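Local coordinates for synaptic vesicle membrane protein VAT-1 homolog-like (Homo sapiens, PDB 4A27) that probably works as an oxidoreductase of the quinone oxidoreductase branch of the zinc-containing alcohol dehydrogenase family, at residues E298-L303 with K307-V312; C40-I45 with Q327-R332; V105-K110 with L283-G288; M25-P28 with L33-R36; L18-K23 with W317-V322. All blocks are in the same frame, centred on the assembly; numbering follows the deposited sequence.

Contact 1. Residues E298-L303 with K307-V312; sequences EKLIGL and KKIKPV
Leu303 and Lys308 share the one hydrogen bond between these segments. Lys308 N donates to Leu303 O at 3.0 Å, with an N-H...O angle of 158°. Lys307 has positive phi and ends helix 290-305 in a Schellman motif, which turns the chain back along the last turn of the helix.

The rest is mainly apolar packing, though Ile309 CD1 also lies 3.6 Å from the carbonyl Leu300 O. Ile309 points toward the helix, and its CG1 lies 3.9 Å from Leu303 CB. Its chi1 of 62° carries CG1 and CD1 onto the last turns of the helix. Further out, Ile309 CD1 meets Leu300 CD2 at 4.0 Å, the two side chains crossing at about a right angle. Lys308 CD touches Leu303 CD2 at 4.0 Å, and the end of the lysine leads away.

Helix 124-137 packs on this patch through Phe127, which touches both Leu300 and Ile309. Helix 154-163 adds Leu162 against Leu303. Beyond Ile309 the chain runs into strand 313-317.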
# COMPACT_ATOMS: atom_id res chain seq x y z
N GLU A 298 -19.13 -4.11 9.52
CA GLU A 298 -20.42 -4.02 8.85
C GLU A 298 -20.38 -4.67 7.49
O GLU A 298 -21.28 -5.46 7.13
CB GLU A 298 -20.88 -2.56 8.73
CG GLU A 298 -21.32 -1.96 10.06
CD GLU A 298 -21.75 -0.47 9.95
OE1 GLU A 298 -21.77 0.09 8.82
OE2 GLU A 298 -22.06 0.15 10.99
N LYS A 299 -19.32 -4.41 6.73
CA LYS A 299 -19.15 -5.11 5.47
C LYS A 299 -18.92 -6.63 5.70
O LYS A 299 -19.49 -7.44 4.99
CB LYS A 299 -17.98 -4.53 4.66
CG LYS A 299 -18.16 -3.05 4.24
CD LYS A 299 -16.84 -2.50 3.59
CE LYS A 299 -16.66 -0.98 3.68
NZ LYS A 299 -15.23 -0.59 3.99
N LEU A 300 -18.09 -7.03 6.67
CA LEU A 300 -17.95 -8.50 6.98
C LEU A 300 -19.33 -9.14 7.28
O LEU A 300 -19.63 -10.24 6.81
CB LEU A 300 -16.99 -8.75 8.11
CG LEU A 300 -15.53 -8.43 7.81
CD1 LEU A 300 -14.67 -8.46 9.04
CD2 LEU A 300 -14.95 -9.49 6.73
N ILE A 301 -20.20 -8.45 8.02
CA ILE A 301 -21.50 -9.03 8.40
C ILE A 301 -22.42 -9.13 7.18
O ILE A 301 -23.18 -10.12 7.03
CB ILE A 301 -22.17 -8.26 9.56
CG1 ILE A 301 -21.49 -8.58 10.89
CG2 ILE A 301 -23.63 -8.68 9.74
CD1 ILE A 301 -22.02 -7.68 12.03
N GLY A 302 -22.34 -8.13 6.29
CA GLY A 302 -23.06 -8.17 5.00
C GLY A 302 -22.65 -9.39 4.19
O GLY A 302 -23.51 -10.12 3.74
N LEU A 303 -21.34 -9.66 4.08
CA LEU A 303 -20.85 -10.86 3.41
C LEU A 303 -21.32 -12.14 4.11
O LEU A 303 -21.76 -13.09 3.43
CB LEU A 303 -19.30 -10.84 3.31
CG LEU A 303 -18.72 -9.77 2.37
CD1 LEU A 303 -17.17 -9.77 2.43
CD2 LEU A 303 -19.21 -9.97 0.93
N LYS A 307 -23.87 -15.27 2.75
CA LYS A 307 -23.30 -16.63 2.75
C LYS A 307 -22.03 -16.71 1.94
O LYS A 307 -21.68 -17.76 1.45
CB LYS A 307 -24.29 -17.68 2.23
CG LYS A 307 -25.70 -17.56 2.78
CD LYS A 307 -25.75 -17.96 4.24
CE LYS A 307 -27.15 -17.92 4.77
NZ LYS A 307 -27.14 -18.41 6.17
N LYS A 308 -21.33 -15.60 1.83
CA LYS A 308 -20.04 -15.58 1.15
C LYS A 308 -18.85 -15.84 2.05
O LYS A 308 -17.79 -16.16 1.56
CB LYS A 308 -19.85 -14.26 0.44
CG LYS A 308 -20.78 -14.17 -0.81
CD LYS A 308 -20.89 -12.75 -1.32
CE LYS A 308 -21.73 -12.67 -2.65
NZ LYS A 308 -20.83 -12.77 -3.83
N ILE A 309 -19.00 -15.68 3.36
CA ILE A 309 -17.95 -16.04 4.28
C ILE A 309 -18.56 -16.76 5.50
O ILE A 309 -19.73 -16.59 5.80
CB ILE A 309 -17.13 -14.82 4.76
CG1 ILE A 309 -17.99 -13.81 5.51
CG2 ILE A 309 -16.34 -14.10 3.61
CD1 ILE A 309 -17.11 -12.79 6.29
N LYS A 310 -17.72 -17.53 6.20
CA LYS A 310 -18.12 -18.31 7.35
C LYS A 310 -16.86 -18.74 8.12
O LYS A 310 -15.98 -19.41 7.58
CB LYS A 310 -18.92 -19.54 6.89
CG LYS A 310 -19.35 -20.48 8.02
CD LYS A 310 -20.31 -21.57 7.51
CE LYS A 310 -21.14 -22.19 8.65
NZ LYS A 310 -22.27 -21.31 9.08
N PRO A 311 -16.78 -18.37 9.38
CA PRO A 311 -15.63 -18.74 10.19
C PRO A 311 -15.46 -20.26 10.26
O PRO A 311 -16.44 -20.98 10.30
CB PRO A 311 -15.92 -18.10 11.55
CG PRO A 311 -17.07 -17.21 11.37
CD PRO A 311 -17.76 -17.54 10.12
N VAL A 312 -14.22 -20.71 10.22
CA VAL A 312 -13.86 -22.13 10.28
C VAL A 312 -13.41 -22.34 11.70
O VAL A 312 -12.46 -21.69 12.14
CB VAL A 312 -12.70 -22.49 9.34
CG1 VAL A 312 -12.20 -23.94 9.59
CG2 VAL A 312 -13.11 -22.36 7.85

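Contact 2. Residues C40-I45 with Q327-R332; sequences CGLNFI and QRIHDR
Ile329 points from helix 322-330 toward Leu42 and Phe44, and its two branches divide between them. The CG1 branch leaves anti to the carbonyl carbon (chi1 -68°) and carries CD1 to Leu42. CG2 goes to the ring of Phe44.

Leu42 also points across the contact. Its CD2 is 3.3 Å from Ile329 CD1, tighter than a usual van der Waals contact, so the exact fit at this point is doubtful. Leu42 CB lies 3.9 Å from the same methyl. The two side chains meet at a slant.

Phe44 starts off alongside the helix rather than at it. CG is anti to the backbone N (chi1 -162°), which swings the ring over to Ile329. Ring atom CD1 is 3.8 Å from Ile329 CG2, and the methyl approaches the ring obliquely. The contact between the segments is thus wholly apolar.

Leu338 of strand 337-341 touches both Leu42 and Ile329 and fills in beside them. Strand 337-341 also pairs with strand 32-42. A C-terminal helix and strand packed back on the N-terminal GroES-like domain are characteristic of the medium-chain dehydrogenase/reductase fold, in which the chain returns to the catalytic domain after the Rossmann domain.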
# COMPACT_ATOMS: atom_id res chain seq x y z
N CYS A 40 -15.06 -17.29 23.85
CA CYS A 40 -13.89 -16.47 23.68
C CYS A 40 -12.98 -17.06 22.60
O CYS A 40 -12.73 -18.30 22.54
CB CYS A 40 -13.05 -16.45 25.00
SG CYS A 40 -13.97 -16.44 26.58
N GLY A 41 -12.37 -16.16 21.87
CA GLY A 41 -11.38 -16.51 20.86
C GLY A 41 -10.01 -16.76 21.46
O GLY A 41 -9.60 -16.09 22.42
N LEU A 42 -9.34 -17.79 20.97
CA LEU A 42 -7.91 -18.01 21.29
C LEU A 42 -7.08 -17.47 20.14
O LEU A 42 -7.32 -17.83 18.98
CB LEU A 42 -7.65 -19.49 21.48
CG LEU A 42 -7.32 -19.92 22.89
CD1 LEU A 42 -8.23 -21.03 23.30
CD2 LEU A 42 -5.85 -20.33 22.92
N ASN A 43 -6.16 -16.57 20.46
CA ASN A 43 -5.30 -16.00 19.46
C ASN A 43 -3.84 -16.21 19.82
O ASN A 43 -3.47 -16.31 20.99
CB ASN A 43 -5.62 -14.51 19.28
CG ASN A 43 -7.03 -14.27 18.78
OD1 ASN A 43 -7.29 -14.39 17.59
ND2 ASN A 43 -7.98 -13.94 19.70
N PHE A 44 -2.99 -16.21 18.80
CA PHE A 44 -1.57 -16.39 19.02
C PHE A 44 -0.98 -15.38 20.01
O PHE A 44 -0.12 -15.74 20.80
CB PHE A 44 -0.80 -16.29 17.70
CG PHE A 44 0.56 -16.88 17.78
CD1 PHE A 44 0.73 -18.26 17.66
CD2 PHE A 44 1.68 -16.07 18.02
CE1 PHE A 44 2.01 -18.84 17.75
CE2 PHE A 44 2.97 -16.63 18.10
CZ PHE A 44 3.13 -18.02 17.97
N ILE A 45 -1.43 -14.13 19.94
CA ILE A 45 -1.00 -13.12 20.90
C ILE A 45 -1.20 -13.57 22.37
O ILE A 45 -0.37 -13.23 23.26
CB ILE A 45 -1.69 -11.76 20.60
CG1 ILE A 45 -1.04 -10.63 21.41
CG2 ILE A 45 -3.19 -11.83 20.91
CD1 ILE A 45 0.36 -10.28 20.98
N GLN A 327 -1.42 -25.19 23.79
CA GLN A 327 -0.42 -26.14 23.33
C GLN A 327 -0.68 -26.47 21.89
O GLN A 327 0.25 -26.51 21.07
CB GLN A 327 -0.47 -27.40 24.16
CG GLN A 327 0.56 -28.44 23.78
CD GLN A 327 1.99 -27.97 24.10
OE1 GLN A 327 2.28 -27.61 25.25
NE2 GLN A 327 2.88 -27.94 23.09
N ARG A 328 -1.94 -26.69 21.56
CA ARG A 328 -2.28 -27.02 20.16
C ARG A 328 -1.94 -25.89 19.18
O ARG A 328 -1.47 -26.15 18.07
CB ARG A 328 -3.75 -27.41 20.09
CG ARG A 328 -4.27 -27.86 18.69
CD ARG A 328 -5.74 -28.23 18.86
NE ARG A 328 -6.46 -28.48 17.60
CZ ARG A 328 -6.79 -29.69 17.14
NH1 ARG A 328 -6.43 -30.80 17.79
NH2 ARG A 328 -7.47 -29.79 16.01
N ILE A 329 -2.17 -24.64 19.57
CA ILE A 329 -1.81 -23.50 18.73
C ILE A 329 -0.28 -23.40 18.59
O ILE A 329 0.23 -23.16 17.50
CB ILE A 329 -2.31 -22.16 19.31
CG1 ILE A 329 -3.82 -22.08 19.26
CG2 ILE A 329 -1.72 -20.98 18.54
CD1 ILE A 329 -4.38 -20.91 20.02
N HIS A 330 0.44 -23.62 19.69
CA HIS A 330 1.90 -23.66 19.63
C HIS A 330 2.37 -24.75 18.64
O HIS A 330 3.26 -24.50 17.86
CB HIS A 330 2.49 -23.89 21.00
CG HIS A 330 3.98 -24.07 21.00
ND1 HIS A 330 4.85 -23.06 20.64
CD2 HIS A 330 4.75 -25.14 21.29
CE1 HIS A 330 6.09 -23.51 20.73
NE2 HIS A 330 6.06 -24.77 21.12
N ASP A 331 1.74 -25.92 18.69
CA ASP A 331 2.09 -27.05 17.84
C ASP A 331 1.52 -26.96 16.43
O ASP A 331 1.67 -27.91 15.65
CB ASP A 331 1.58 -28.35 18.48
CG ASP A 331 2.33 -28.71 19.77
OD1 ASP A 331 3.23 -27.96 20.18
OD2 ASP A 331 1.99 -29.75 20.38
N ARG A 332 0.86 -25.84 16.13
CA ARG A 332 0.31 -25.58 14.80
C ARG A 332 -0.56 -26.71 14.26
O ARG A 332 -0.56 -26.98 13.06
CB ARG A 332 1.46 -25.29 13.82
CG ARG A 332 2.38 -24.13 14.22
CD ARG A 332 3.52 -24.00 13.20
NE ARG A 332 3.04 -24.41 11.88
CZ ARG A 332 2.48 -23.61 10.98
NH1 ARG A 332 2.37 -22.31 11.20
NH2 ARG A 332 2.05 -24.11 9.82

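Contact 3. Residues V105-K110 with L283-G288; sequences VEFVYK and LLFKQG
Phe107 points toward helix 280-285. CB leads to CG, which lies anti to the carbonyl carbon (chi1 -53°), and the ring reaches the end of that helix. Along one edge of the ring, CD1 and CE1 each lie 4.1 Å from Leu284 CD2. CE1 also comes to 3.7 Å from Leu284 O, which approaches obliquely. Along the other edge, CD2 (3.9 Å) and CE2 (3.7 Å) lie under Phe285 CE1, which sits over one face near the rim.

The two rings form a T-shaped (edge-to-face) pair. Phe285 supplies the edge and Phe107 the face. Their centroids are 5.0 Å apart and the planes stand at 70°. The pair joins two parts of the medium-chain dehydrogenase/reductase fold. Phe107 belongs to the GroES-like domain, while helix 280-285 follows strand 274-278, within this chain an outermost strand of the parallel Rossmann-type sheet.

At the tip, Phe107 CZ lies 3.8 Å from both Phe285 CD1 and Leu284 O. The opposite face of the Phe107 ring is covered over its centre by Glu106 CG of its own segment. Phe91 of strand 87-91 packs on both Leu284 and Phe285. Beyond the helix, Gln287 OE1 accepts a hydrogen bond from Asn272 ND2 of the second subunit.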
# COMPACT_ATOMS: atom_id res chain seq x y z
N VAL A 105 -18.53 0.67 24.20
CA VAL A 105 -19.50 0.32 23.19
C VAL A 105 -18.93 0.38 21.74
O VAL A 105 -19.44 -0.29 20.85
CB VAL A 105 -20.76 1.23 23.28
CG1 VAL A 105 -20.43 2.65 22.78
CG2 VAL A 105 -21.94 0.64 22.53
N GLU A 106 -17.87 1.17 21.51
CA GLU A 106 -17.32 1.26 20.17
C GLU A 106 -16.68 -0.05 19.72
O GLU A 106 -16.49 -0.23 18.53
CB GLU A 106 -16.37 2.46 19.95
CG GLU A 106 -15.16 2.54 20.82
CD GLU A 106 -15.40 3.29 22.12
OE1 GLU A 106 -16.59 3.45 22.53
OE2 GLU A 106 -14.39 3.69 22.74
N PHE A 107 -16.39 -0.96 20.66
CA PHE A 107 -15.82 -2.25 20.34
C PHE A 107 -16.81 -3.41 20.31
O PHE A 107 -16.41 -4.59 20.30
CB PHE A 107 -14.70 -2.57 21.31
CG PHE A 107 -13.69 -1.50 21.41
CD1 PHE A 107 -13.03 -1.04 20.27
CD2 PHE A 107 -13.40 -0.93 22.64
CE1 PHE A 107 -12.07 -0.04 20.36
CE2 PHE A 107 -12.46 0.08 22.76
CZ PHE A 107 -11.79 0.53 21.62
N VAL A 108 -18.09 -3.10 20.27
CA VAL A 108 -19.13 -4.12 20.34
C VAL A 108 -19.94 -4.13 19.07
O VAL A 108 -20.23 -3.08 18.51
CB VAL A 108 -20.08 -3.88 21.57
CG1 VAL A 108 -21.09 -5.00 21.66
CG2 VAL A 108 -19.28 -3.78 22.85
N TYR A 109 -20.34 -5.32 18.63
CA TYR A 109 -21.05 -5.46 17.38
C TYR A 109 -22.13 -6.47 17.54
O TYR A 109 -21.90 -7.56 18.04
CB TYR A 109 -20.12 -5.88 16.23
CG TYR A 109 -18.79 -5.20 16.30
CD1 TYR A 109 -18.58 -3.96 15.72
CD2 TYR A 109 -17.74 -5.79 16.97
CE1 TYR A 109 -17.34 -3.34 15.81
CE2 TYR A 109 -16.53 -5.17 17.08
CZ TYR A 109 -16.34 -3.93 16.53
OH TYR A 109 -15.08 -3.34 16.62
N LYS A 110 -23.32 -6.10 17.11
CA LYS A 110 -24.47 -6.97 17.15
C LYS A 110 -24.27 -8.05 16.15
O LYS A 110 -23.83 -7.80 15.04
CB LYS A 110 -25.72 -6.19 16.75
CG LYS A 110 -26.11 -5.11 17.73
CD LYS A 110 -27.48 -4.58 17.37
CE LYS A 110 -27.99 -3.59 18.38
NZ LYS A 110 -29.34 -3.10 17.99
N LEU A 283 -4.32 -0.79 16.51
CA LEU A 283 -5.23 0.07 15.77
C LEU A 283 -6.46 0.39 16.61
O LEU A 283 -6.92 1.53 16.61
CB LEU A 283 -5.66 -0.61 14.45
CG LEU A 283 -6.25 0.22 13.32
CD1 LEU A 283 -5.31 1.37 12.91
CD2 LEU A 283 -6.55 -0.67 12.09
N LEU A 284 -6.94 -0.62 17.34
CA LEU A 284 -8.12 -0.50 18.19
C LEU A 284 -7.89 0.32 19.48
O LEU A 284 -8.63 1.27 19.74
CB LEU A 284 -8.63 -1.87 18.60
CG LEU A 284 -9.28 -2.66 17.48
CD1 LEU A 284 -9.38 -4.13 17.89
CD2 LEU A 284 -10.63 -2.07 17.12
N PHE A 285 -6.88 -0.05 20.23
CA PHE A 285 -6.74 0.34 21.63
C PHE A 285 -5.66 1.39 21.87
O PHE A 285 -5.62 1.93 22.95
CB PHE A 285 -6.43 -0.89 22.51
CG PHE A 285 -7.52 -1.92 22.53
CD1 PHE A 285 -8.83 -1.56 22.80
CD2 PHE A 285 -7.23 -3.25 22.29
CE1 PHE A 285 -9.85 -2.54 22.82
CE2 PHE A 285 -8.24 -4.22 22.33
CZ PHE A 285 -9.54 -3.85 22.58
N LYS A 286 -4.79 1.65 20.88
CA LYS A 286 -3.75 2.69 20.97
C LYS A 286 -3.92 3.83 19.95
O LYS A 286 -3.56 4.97 20.25
CB LYS A 286 -2.35 2.11 20.76
CG LYS A 286 -2.00 1.02 21.71
CD LYS A 286 -0.52 0.66 21.59
CE LYS A 286 -0.19 -0.53 22.49
NZ LYS A 286 1.22 -0.97 22.34
N GLN A 287 -4.42 3.52 18.76
CA GLN A 287 -4.46 4.49 17.68
C GLN A 287 -5.85 5.03 17.37
O GLN A 287 -5.98 5.91 16.53
CB GLN A 287 -3.84 3.88 16.43
CG GLN A 287 -2.34 3.66 16.57
CD GLN A 287 -1.83 2.55 15.66
OE1 GLN A 287 -2.52 2.13 14.74
NE2 GLN A 287 -0.62 2.05 15.94
N GLY A 288 -6.88 4.51 18.02
CA GLY A 288 -8.18 5.16 17.99
C GLY A 288 -9.01 4.94 16.74
O GLY A 288 -9.86 5.78 16.41

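Contact 4. Residues M25-P28 with L33-R36; sequences MPEP and LKIR. With EDO (1,2-ethanediol), chain D.
Lys34 brings its ammonium group to both a carboxylate and a thioether, although it is buried. Its chain leaves the strand with CG anti to the backbone N (chi1 -177°) and stays extended to the tip. NZ then forms a salt bridge with Glu27 OE2 at 3.0 Å. It meets that oxygen on the syn side, 31° out of the carboxylate plane.

Glu27 first points away from the strand. Its chain bends at chi2 (-62°), and this turns the carboxylate back to the lysine. Met25 crosses the end of Lys34 at about a right angle, with SD 3.5 Å from NZ and 3.7 Å from CE. Pro28 CD packs on Lys34 CB at 4.0 Å.

Arg36 is bridged to Glu73 through NE. Its NH1 makes a weak hydrogen bond of 3.4 Å to O2 of a 1,2-ethanediol, probably from the crystallisation liquor.

Strand 32-42 belongs to the GroES-like domain. The loop after strand 18-23 packs on its start, beside Val100 and Cys102 of strand 100-104. Glu73 OE2 makes a second, long and weak ion pair with Lys34 NZ. The two carboxylates probably favour the charged form of Lys34, and the salt bridge ties the loop to the strand.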
# COMPACT_ATOMS: atom_id res chain seq x y z
N MET A 25 -17.32 -9.29 39.83
CA MET A 25 -17.97 -9.02 38.58
C MET A 25 -17.80 -7.51 38.27
O MET A 25 -18.09 -6.69 39.12
CB MET A 25 -19.45 -9.35 38.67
CG MET A 25 -20.08 -9.51 37.31
SD MET A 25 -21.75 -10.12 37.47
CE MET A 25 -21.37 -11.77 38.07
N PRO A 26 -17.32 -7.14 37.08
CA PRO A 26 -17.24 -5.71 36.78
C PRO A 26 -18.63 -5.13 36.46
O PRO A 26 -19.55 -5.87 36.15
CB PRO A 26 -16.33 -5.66 35.56
CG PRO A 26 -16.56 -6.96 34.87
CD PRO A 26 -16.84 -7.97 35.96
N GLU A 27 -18.78 -3.81 36.60
CA GLU A 27 -20.01 -3.13 36.22
C GLU A 27 -19.67 -2.08 35.17
O GLU A 27 -18.56 -1.55 35.16
CB GLU A 27 -20.71 -2.48 37.45
CG GLU A 27 -21.36 -3.47 38.43
CD GLU A 27 -22.49 -4.31 37.79
OE1 GLU A 27 -23.20 -3.82 36.89
OE2 GLU A 27 -22.67 -5.48 38.20
N PRO A 28 -20.62 -1.79 34.26
CA PRO A 28 -20.34 -0.93 33.12
C PRO A 28 -20.23 0.55 33.49
O PRO A 28 -21.13 1.10 34.12
CB PRO A 28 -21.55 -1.17 32.20
CG PRO A 28 -22.63 -1.53 33.11
CD PRO A 28 -21.97 -2.37 34.18
N LEU A 33 -20.73 -1.38 27.88
CA LEU A 33 -21.77 -2.32 28.26
C LEU A 33 -21.17 -3.57 28.91
O LEU A 33 -19.96 -3.79 28.86
CB LEU A 33 -22.74 -2.62 27.11
CG LEU A 33 -22.20 -2.99 25.74
CD1 LEU A 33 -21.86 -4.46 25.78
CD2 LEU A 33 -23.20 -2.69 24.63
N LYS A 34 -22.04 -4.32 29.58
CA LYS A 34 -21.70 -5.51 30.31
C LYS A 34 -22.19 -6.70 29.52
O LYS A 34 -23.37 -6.74 29.12
CB LYS A 34 -22.39 -5.47 31.67
CG LYS A 34 -22.06 -6.63 32.61
CD LYS A 34 -22.95 -6.53 33.87
CE LYS A 34 -22.77 -7.69 34.85
NZ LYS A 34 -23.57 -7.49 36.11
N ILE A 35 -21.30 -7.67 29.30
CA ILE A 35 -21.57 -8.83 28.46
C ILE A 35 -21.41 -10.11 29.26
O ILE A 35 -20.38 -10.33 29.93
CB ILE A 35 -20.59 -8.93 27.20
CG1 ILE A 35 -20.80 -7.76 26.24
CG2 ILE A 35 -20.85 -10.26 26.45
CD1 ILE A 35 -19.80 -7.64 25.06
N ARG A 36 -22.44 -10.95 29.19
CA ARG A 36 -22.43 -12.29 29.78
C ARG A 36 -21.80 -13.17 28.71
O ARG A 36 -22.42 -13.39 27.67
CB ARG A 36 -23.86 -12.71 30.12
CG ARG A 36 -24.08 -14.19 30.51
CD ARG A 36 -23.42 -14.59 31.82
NE ARG A 36 -24.21 -14.06 32.94
CZ ARG A 36 -24.14 -14.48 34.20
NH1 ARG A 36 -23.30 -15.45 34.56
NH2 ARG A 36 -24.92 -13.92 35.11
C1 EDO D . -23.51 -19.65 31.71
O1 EDO D . -23.45 -18.63 30.69
C2 EDO D . -22.28 -19.64 32.62
O2 EDO D . -22.04 -18.30 33.11

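Contact 5. Residues L18-K23 with W317-V322; sequences LRLFRK and WALEEV
Leu20 has CG anti to its carbonyl carbon (chi1 -83°), and this sets its two methyls against neighbouring residues, Leu319 and Glu320. Glu320 bends at chi2 (80°), which turns its outer part across Leu20 CD1.

Leu20 CD1 lies 3.5 Å from Glu320 CG and 3.6 Å from Glu320 CD, so the methyl packs against CG and the carboxylate carbon. The carboxylate itself is held by Arg5 of strand 4-9 in a salt bridge through OE2. On the other branch, Leu20 CD2 is 4.0 Å from both CB and CD1 of Leu319. Leu20 crosses each of these two side chains at about a right angle.

Two residues earlier on the strand, Leu18 CD1 makes a looser contact with Val322 CG1 at 4.3 Å.

Strands 18-23 and 4-9 form an N-terminal two-stranded antiparallel sheet, packed on the segment that leads from strand 313-317 into the C-terminal helix 322-330. Met326 of that helix also touches Leu18, and Leu340 of strand 337-341 packs on Val322.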
# COMPACT_ATOMS: atom_id res chain seq x y z
N LEU A 18 -1.22 -20.47 34.24
CA LEU A 18 -2.67 -20.26 34.03
C LEU A 18 -3.53 -21.11 34.98
O LEU A 18 -3.35 -22.32 35.12
CB LEU A 18 -3.08 -20.56 32.57
CG LEU A 18 -2.67 -19.62 31.44
CD1 LEU A 18 -2.83 -20.28 30.09
CD2 LEU A 18 -3.42 -18.25 31.47
N ARG A 19 -4.49 -20.46 35.63
CA ARG A 19 -5.34 -21.14 36.62
C ARG A 19 -6.77 -20.56 36.59
O ARG A 19 -6.98 -19.46 36.10
CB ARG A 19 -4.70 -20.95 38.00
CG ARG A 19 -3.28 -21.53 38.18
CD ARG A 19 -2.50 -20.95 39.38
NE ARG A 19 -3.08 -21.25 40.70
CZ ARG A 19 -2.85 -22.35 41.42
NH1 ARG A 19 -2.05 -23.32 41.00
NH2 ARG A 19 -3.45 -22.48 42.60
N LEU A 20 -7.74 -21.30 37.11
CA LEU A 20 -9.10 -20.76 37.26
C LEU A 20 -9.26 -20.14 38.64
O LEU A 20 -8.70 -20.64 39.62
CB LEU A 20 -10.15 -21.85 37.02
CG LEU A 20 -10.42 -22.05 35.53
CD1 LEU A 20 -10.97 -23.46 35.29
CD2 LEU A 20 -11.39 -20.96 35.01
N PHE A 21 -10.03 -19.06 38.72
CA PHE A 21 -10.28 -18.37 39.97
C PHE A 21 -11.50 -17.49 39.96
O PHE A 21 -12.11 -17.27 38.93
CB PHE A 21 -9.06 -17.53 40.26
CG PHE A 21 -7.93 -18.36 40.72
CD1 PHE A 21 -8.11 -19.26 41.77
CD2 PHE A 21 -6.72 -18.34 40.06
CE1 PHE A 21 -7.09 -20.07 42.17
CE2 PHE A 21 -5.69 -19.17 40.47
CZ PHE A 21 -5.89 -20.04 41.53
N ARG A 22 -11.86 -16.98 41.12
CA ARG A 22 -13.06 -16.18 41.25
C ARG A 22 -12.70 -14.74 41.28
O ARG A 22 -11.64 -14.40 41.76
CB ARG A 22 -13.81 -16.54 42.51
CG ARG A 22 -14.41 -17.94 42.42
CD ARG A 22 -15.90 -17.86 42.06
NE ARG A 22 -16.45 -19.18 41.82
CZ ARG A 22 -17.56 -19.39 41.11
NH1 ARG A 22 -18.23 -18.37 40.58
NH2 ARG A 22 -17.98 -20.63 40.93
N LYS A 23 -13.57 -13.89 40.76
CA LYS A 23 -13.28 -12.49 40.61
C LYS A 23 -14.52 -11.63 40.82
O LYS A 23 -15.64 -12.08 40.56
CB LYS A 23 -12.74 -12.31 39.21
CG LYS A 23 -12.30 -10.93 38.82
CD LYS A 23 -11.37 -10.97 37.60
CE LYS A 23 -10.62 -9.67 37.40
NZ LYS A 23 -11.49 -8.48 37.63
N TRP A 317 -13.16 -25.74 23.58
CA TRP A 317 -12.51 -26.11 24.80
C TRP A 317 -13.21 -25.56 26.02
O TRP A 317 -13.67 -24.41 26.02
CB TRP A 317 -11.08 -25.55 24.75
CG TRP A 317 -10.35 -26.01 23.57
CD1 TRP A 317 -10.43 -25.48 22.30
CD2 TRP A 317 -9.50 -27.14 23.48
NE1 TRP A 317 -9.64 -26.21 21.45
CE2 TRP A 317 -9.06 -27.24 22.15
CE3 TRP A 317 -9.06 -28.10 24.41
CZ2 TRP A 317 -8.18 -28.24 21.72
CZ3 TRP A 317 -8.20 -29.09 23.99
CH2 TRP A 317 -7.74 -29.14 22.65
N ALA A 318 -13.21 -26.36 27.09
CA ALA A 318 -13.69 -25.91 28.41
C ALA A 318 -12.75 -24.84 28.96
O ALA A 318 -11.59 -24.77 28.56
CB ALA A 318 -13.74 -27.12 29.41
N LEU A 319 -13.23 -24.00 29.87
CA LEU A 319 -12.34 -23.03 30.54
C LEU A 319 -11.17 -23.72 31.24
O LEU A 319 -10.07 -23.18 31.29
CB LEU A 319 -13.09 -22.18 31.56
CG LEU A 319 -13.94 -20.99 31.14
CD1 LEU A 319 -14.44 -20.40 32.41
CD2 LEU A 319 -13.14 -19.94 30.36
N GLU A 320 -11.41 -24.91 31.78
CA GLU A 320 -10.37 -25.72 32.43
C GLU A 320 -9.32 -26.21 31.44
O GLU A 320 -8.26 -26.69 31.87
CB GLU A 320 -10.98 -26.96 33.11
CG GLU A 320 -11.68 -26.74 34.46
CD GLU A 320 -13.09 -26.20 34.36
OE1 GLU A 320 -13.58 -25.95 33.24
OE2 GLU A 320 -13.72 -26.00 35.43
N GLU A 321 -9.61 -26.15 30.14
CA GLU A 321 -8.75 -26.79 29.13
C GLU A 321 -7.90 -25.78 28.35
O GLU A 321 -7.37 -26.11 27.29
CB GLU A 321 -9.60 -27.64 28.17
CG GLU A 321 -10.21 -28.92 28.81
CD GLU A 321 -11.38 -29.54 28.02
OE1 GLU A 321 -12.01 -28.85 27.16
OE2 GLU A 321 -11.71 -30.72 28.30
N VAL A 322 -7.76 -24.56 28.87
CA VAL A 322 -7.03 -23.50 28.15
C VAL A 322 -5.55 -23.84 27.87
O VAL A 322 -5.01 -23.47 26.82
CB VAL A 322 -7.18 -22.12 28.85
CG1 VAL A 322 -6.53 -21.01 28.03
CG2 VAL A 322 -8.61 -21.78 29.02

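Strand 32-42 joins contact 4 near its start to contact 2 at its end, with centres about 26 Å apart. Contact 5 lies at the start of helix 322-330 and contact 2 at its end. They touch where Arg328 CD packs on Trp317 CZ2 at 3.8 Å. Contacts 3 and 4 meet through Leu33, whose CD1 is 4.0 Å from Val108 CG2. Contact 1 adjoins contact 3, with Ile301 CD1 3.5 Å from Lys110 O, and helices 280-285 and 290-305 follow each other there. Contacts 1 and 2 lie on opposite sides of the chain's centre, about 23 Å apart between centres. Along the chain, contacts 2 and 5 cross, and contact 3 is nested inside the loops both close.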